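PDB 5YUQ: chintase from Rhizomucor miehei, which probably hydrolyses the beta-1,4 glycosidic bonds of chitin as a glycoside hydrolase family 18 enzyme with a tunnel-shaped active site. Local coordinates for residues A[311-316]-A[324-329]; A[192-197]-A[233-238]. All blocks are in the same frame, centred on the assembly; numbering follows the deposited sequence.

Interaction 1 (A[311-316]-A[324-329]); sequences KTPYAY and LSFDDA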
# COMPACT_ATOMS: atom_id res chain seq x y z
N LYS A 311 -8.03 -8.14 14.80
CA LYS A 311 -7.58 -7.03 15.64
C LYS A 311 -7.82 -5.69 14.97
O LYS A 311 -6.93 -4.84 14.94
CB LYS A 311 -6.09 -7.16 15.99
CG LYS A 311 -5.66 -8.54 16.46
CD LYS A 311 -6.33 -8.89 17.78
CE LYS A 311 -5.98 -10.32 18.18
NZ LYS A 311 -6.74 -10.79 19.38
N THR A 312 -9.04 -5.48 14.46
CA THR A 312 -9.42 -4.21 13.83
C THR A 312 -10.84 -3.82 14.20
O THR A 312 -11.67 -4.69 14.48
CB THR A 312 -9.33 -4.27 12.29
OG1 THR A 312 -10.19 -5.31 11.80
CG2 THR A 312 -7.90 -4.56 11.83
N PRO A 313 -11.12 -2.51 14.19
CA PRO A 313 -12.48 -2.04 14.48
C PRO A 313 -13.33 -2.13 13.23
O PRO A 313 -12.81 -2.10 12.11
CB PRO A 313 -12.26 -0.57 14.84
CG PRO A 313 -11.07 -0.18 13.98
CD PRO A 313 -10.17 -1.39 14.02
N TYR A 314 -14.64 -2.24 13.41
CA TYR A 314 -15.54 -2.12 12.29
C TYR A 314 -16.81 -1.49 12.79
O TYR A 314 -17.06 -1.45 13.99
CB TYR A 314 -15.80 -3.47 11.61
CG TYR A 314 -16.50 -4.50 12.46
CD1 TYR A 314 -15.79 -5.28 13.37
CD2 TYR A 314 -17.86 -4.72 12.34
CE1 TYR A 314 -16.43 -6.24 14.13
CE2 TYR A 314 -18.50 -5.67 13.09
CZ TYR A 314 -17.79 -6.42 13.99
OH TYR A 314 -18.43 -7.36 14.75
N ALA A 315 -17.60 -0.95 11.87
CA ALA A 315 -18.81 -0.25 12.27
C ALA A 315 -19.91 -0.53 11.27
O ALA A 315 -19.64 -0.74 10.09
CB ALA A 315 -18.54 1.25 12.38
N TYR A 316 -21.14 -0.55 11.75
CA TYR A 316 -22.27 -0.80 10.86
C TYR A 316 -23.21 0.40 10.85
O TYR A 316 -23.56 0.94 11.90
CB TYR A 316 -23.02 -2.05 11.28
CG TYR A 316 -24.20 -2.34 10.38
CD1 TYR A 316 -24.01 -2.77 9.07
CD2 TYR A 316 -25.50 -2.15 10.83
CE1 TYR A 316 -25.10 -3.02 8.23
CE2 TYR A 316 -26.58 -2.40 10.00
CZ TYR A 316 -26.37 -2.83 8.71
OH TYR A 316 -27.45 -3.07 7.89
N LEU A 324 -18.22 -0.63 7.71
CA LEU A 324 -16.93 0.03 7.53
C LEU A 324 -15.90 -0.77 8.28
O LEU A 324 -16.01 -0.92 9.50
CB LEU A 324 -16.98 1.45 8.12
CG LEU A 324 -15.64 2.20 8.23
CD1 LEU A 324 -15.11 2.55 6.86
CD2 LEU A 324 -15.81 3.47 9.08
N SER A 325 -14.91 -1.29 7.56
CA SER A 325 -13.75 -1.87 8.22
C SER A 325 -12.69 -0.80 8.21
O SER A 325 -12.41 -0.22 7.16
CB SER A 325 -13.24 -3.10 7.47
OG SER A 325 -11.97 -3.46 8.00
N PHE A 326 -12.10 -0.52 9.36
CA PHE A 326 -11.10 0.55 9.42
C PHE A 326 -9.97 0.25 10.39
O PHE A 326 -9.89 -0.86 10.92
CB PHE A 326 -11.75 1.92 9.70
CG PHE A 326 -12.44 2.05 11.05
CD1 PHE A 326 -13.64 1.40 11.31
CD2 PHE A 326 -11.90 2.89 12.04
CE1 PHE A 326 -14.28 1.55 12.55
CE2 PHE A 326 -12.54 3.04 13.27
CZ PHE A 326 -13.73 2.37 13.52
N ASP A 327 -9.09 1.22 10.58
CA ASP A 327 -8.04 1.12 11.58
C ASP A 327 -8.05 2.35 12.45
O ASP A 327 -8.30 3.46 11.97
CB ASP A 327 -6.68 0.94 10.93
CG ASP A 327 -6.38 -0.51 10.65
OD1 ASP A 327 -5.86 -1.19 11.56
OD2 ASP A 327 -6.71 -0.98 9.53
N ASP A 328 -7.82 2.14 13.74
CA ASP A 328 -7.80 3.24 14.69
C ASP A 328 -6.51 3.20 15.49
O ASP A 328 -5.58 2.48 15.13
CB ASP A 328 -9.04 3.23 15.60
CG ASP A 328 -9.24 1.90 16.32
OD1 ASP A 328 -8.31 1.07 16.32
OD2 ASP A 328 -10.33 1.69 16.90
N ALA A 329 -6.42 3.99 16.55
CA ALA A 329 -5.17 4.03 17.30
C ALA A 329 -4.86 2.66 17.87
O ALA A 329 -3.70 2.23 17.85
CB ALA A 329 -5.23 5.07 18.39
O HOH W 1 -12.34 -4.32 10.46
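P313 sets its CG and CB over one face of the F326 ring, CG 3.6 Å from the centroid and 9° off the normal, a CH-pi contact. F326 is brought there by a chi1 of 64°, which sets CG between its backbone N and carbonyl carbon; L324 O lies at the ring edge, in plane. W287 and I290 of helix 287-292 pack on the same side chain. D328 passes alongside the proline in the opposite direction, OD2 3.5 Å from P313 CG. Next to this dense patch the backbones pair: L324 N gives a nearly straight bond to A315 O (2.8 Å), A315 N returns one to L324 O (2.9 Å), and F326 N reaches P313 O in a longer bond of 3.3 Å. The side with T312 and S325, though also buried, packs less densely and holds a water. It joins T312 OG1, S325 OG (2.6 Å) and P313 O, donating to the last; T312 OG1 is also hydrogen-bonded to S310 OG, and S325 OG to N194 N. The A315-L324 hydrogen-bonded pair and the Y314-S325 non-hydrogen-bonded pair make this an antiparallel beta hairpin, 312-317 with 322-325, whose second strand leads through the N-cap residue D328 into helix 329-341.

Interaction 2 (A[192-197]-A[233-238]); sequences GANAPL and PFYGRV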
# COMPACT_ATOMS: atom_id res chain seq x y z
N GLY A 192 -14.81 -8.57 5.14
CA GLY A 192 -13.64 -8.91 5.91
C GLY A 192 -12.92 -7.63 6.24
O GLY A 192 -13.36 -6.56 5.84
N ALA A 193 -11.81 -7.72 6.95
CA ALA A 193 -11.10 -6.50 7.31
C ALA A 193 -10.32 -5.93 6.12
O ALA A 193 -9.85 -6.66 5.24
CB ALA A 193 -10.18 -6.74 8.50
N ASN A 194 -10.19 -4.60 6.10
CA ASN A 194 -9.37 -3.94 5.09
C ASN A 194 -7.91 -4.31 5.29
O ASN A 194 -7.19 -4.61 4.34
CB ASN A 194 -9.53 -2.42 5.25
CG ASN A 194 -8.69 -1.64 4.27
OD1 ASN A 194 -8.56 -2.01 3.10
ND2 ASN A 194 -8.10 -0.55 4.74
N ALA A 195 -7.49 -4.27 6.54
CA ALA A 195 -6.10 -4.53 6.89
C ALA A 195 -6.05 -5.44 8.10
O ALA A 195 -5.59 -5.04 9.16
CB ALA A 195 -5.40 -3.22 7.17
N PRO A 196 -6.50 -6.69 7.93
CA PRO A 196 -6.47 -7.59 9.08
C PRO A 196 -5.05 -7.86 9.52
O PRO A 196 -4.17 -8.00 8.66
CB PRO A 196 -7.09 -8.88 8.53
CG PRO A 196 -6.85 -8.82 7.05
CD PRO A 196 -6.90 -7.37 6.69
N LEU A 197 -4.82 -7.92 10.82
CA LEU A 197 -3.50 -8.31 11.31
C LEU A 197 -3.38 -9.82 11.25
O LEU A 197 -2.31 -10.36 10.97
CB LEU A 197 -3.29 -7.80 12.73
CG LEU A 197 -1.94 -8.13 13.36
CD1 LEU A 197 -0.81 -7.60 12.50
CD2 LEU A 197 -1.88 -7.54 14.76
N PRO A 233 -2.92 1.19 6.73
CA PRO A 233 -3.78 2.20 6.10
C PRO A 233 -4.22 3.29 7.07
O PRO A 233 -4.43 3.02 8.25
CB PRO A 233 -4.99 1.38 5.67
CG PRO A 233 -5.12 0.36 6.77
CD PRO A 233 -3.70 0.03 7.20
N PHE A 234 -4.34 4.52 6.57
CA PHE A 234 -4.95 5.60 7.34
C PHE A 234 -6.38 5.84 6.84
O PHE A 234 -6.92 6.95 6.94
CB PHE A 234 -4.14 6.90 7.23
CG PHE A 234 -2.97 6.98 8.19
CD1 PHE A 234 -2.47 5.85 8.83
CD2 PHE A 234 -2.37 8.20 8.46
CE1 PHE A 234 -1.39 5.95 9.72
CE2 PHE A 234 -1.30 8.31 9.33
CZ PHE A 234 -0.80 7.18 9.96
N TYR A 235 -6.99 4.77 6.33
CA TYR A 235 -8.35 4.80 5.81
C TYR A 235 -8.99 3.45 6.08
O TYR A 235 -8.29 2.48 6.41
CB TYR A 235 -8.34 5.04 4.30
CG TYR A 235 -7.68 3.91 3.52
CD1 TYR A 235 -6.29 3.86 3.37
CD2 TYR A 235 -8.43 2.90 2.94
CE1 TYR A 235 -5.69 2.84 2.68
CE2 TYR A 235 -7.83 1.87 2.24
CZ TYR A 235 -6.46 1.85 2.11
OH TYR A 235 -5.82 0.83 1.43
N GLY A 236 -10.30 3.39 5.94
CA GLY A 236 -11.03 2.15 5.97
C GLY A 236 -11.82 1.99 4.69
O GLY A 236 -11.70 2.81 3.78
N ARG A 237 -12.61 0.93 4.61
CA ARG A 237 -13.43 0.70 3.42
C ARG A 237 -14.84 0.30 3.82
O ARG A 237 -15.02 -0.46 4.77
CB ARG A 237 -12.82 -0.39 2.53
CG ARG A 237 -13.76 -0.88 1.43
CD ARG A 237 -13.02 -1.65 0.33
NE ARG A 237 -12.03 -0.80 -0.31
CZ ARG A 237 -10.74 -0.78 0.01
NH1 ARG A 237 -10.28 -1.60 0.95
NH2 ARG A 237 -9.92 0.04 -0.62
N VAL A 238 -15.83 0.83 3.10
CA VAL A 238 -17.20 0.38 3.30
C VAL A 238 -17.58 -0.71 2.32
O VAL A 238 -17.14 -0.72 1.17
CB VAL A 238 -18.22 1.55 3.23
CG1 VAL A 238 -18.03 2.49 4.41
CG2 VAL A 238 -18.12 2.29 1.90
O HOH W 2 -8.40 -0.00 7.59
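N194 reaches across to the strand with its carboxamide, which meets Y235 through ND2 and R237 through OD1. A chi1 of 178° carries CG anti to the backbone N and extends the amide toward the strand. OD1 takes a weak bond from R237 NH1, 2.8 Å long but bent to 124° at the hydrogen; it approaches the guanidinium at its edge, with the amide and guanidinium planes 70° apart. The same oxygen accepts from D182 N, so the two donors, one of them weak, are consistent with the oxygen being at this end of the amide. ND2 lies 3.5 Å from Y235 CE2, obliquely placed against the tyrosine ring, and gives a proton to a water 2.9 Å away. That water also lies 2.7 Å from Y235 O, to which it probably donates, bridging side chain and strand backbone. Next, A195 supplies the apolar end: its CB touches P233 CG at 3.6 Å, while P233 CG also lies 3.7 Å from N194 ND2. A195 O accepts from K335 NZ. The far ends of the two strand side chains converge on D182, Y235 OH by a hydrogen bond and R237 NH2 by a salt bridge, which would be expected to steady the arginine against N194. Beyond, P196 and L197 turn off the strand toward S310 and helix 329-341, where L197 packs on K335 and Y338. The loop, which follows strand 175-178 and precedes helix 211-220, thus lies over strand 228-240, with strand 284-286 meeting Y235 through Q284 and strand 322-325 meeting A193 through S325.

In the fold
Both contacts are buried, but interaction 2 lies nearer the centre of the chain, its centre about 11 Å away against 18 Å for interaction 1. Their centres are about 7 Å apart, and strands 322-325 and 228-240 are antiparallel neighbours. S325, shared between them, ties them together: its O probably accepts from R237 N at 2.8 Å, while D327 OD2 packs on P233 CG at 3.5 Å. Interaction 1 joins sequence-near strands by backbone pairing and proline-aromatic packing, whereas interaction 2 lays a loop against a strand through one weak side-chain bond, a bridging water and a small apolar touch. Helix 329-341 borders both, K335 forming a salt bridge with D327 OD1.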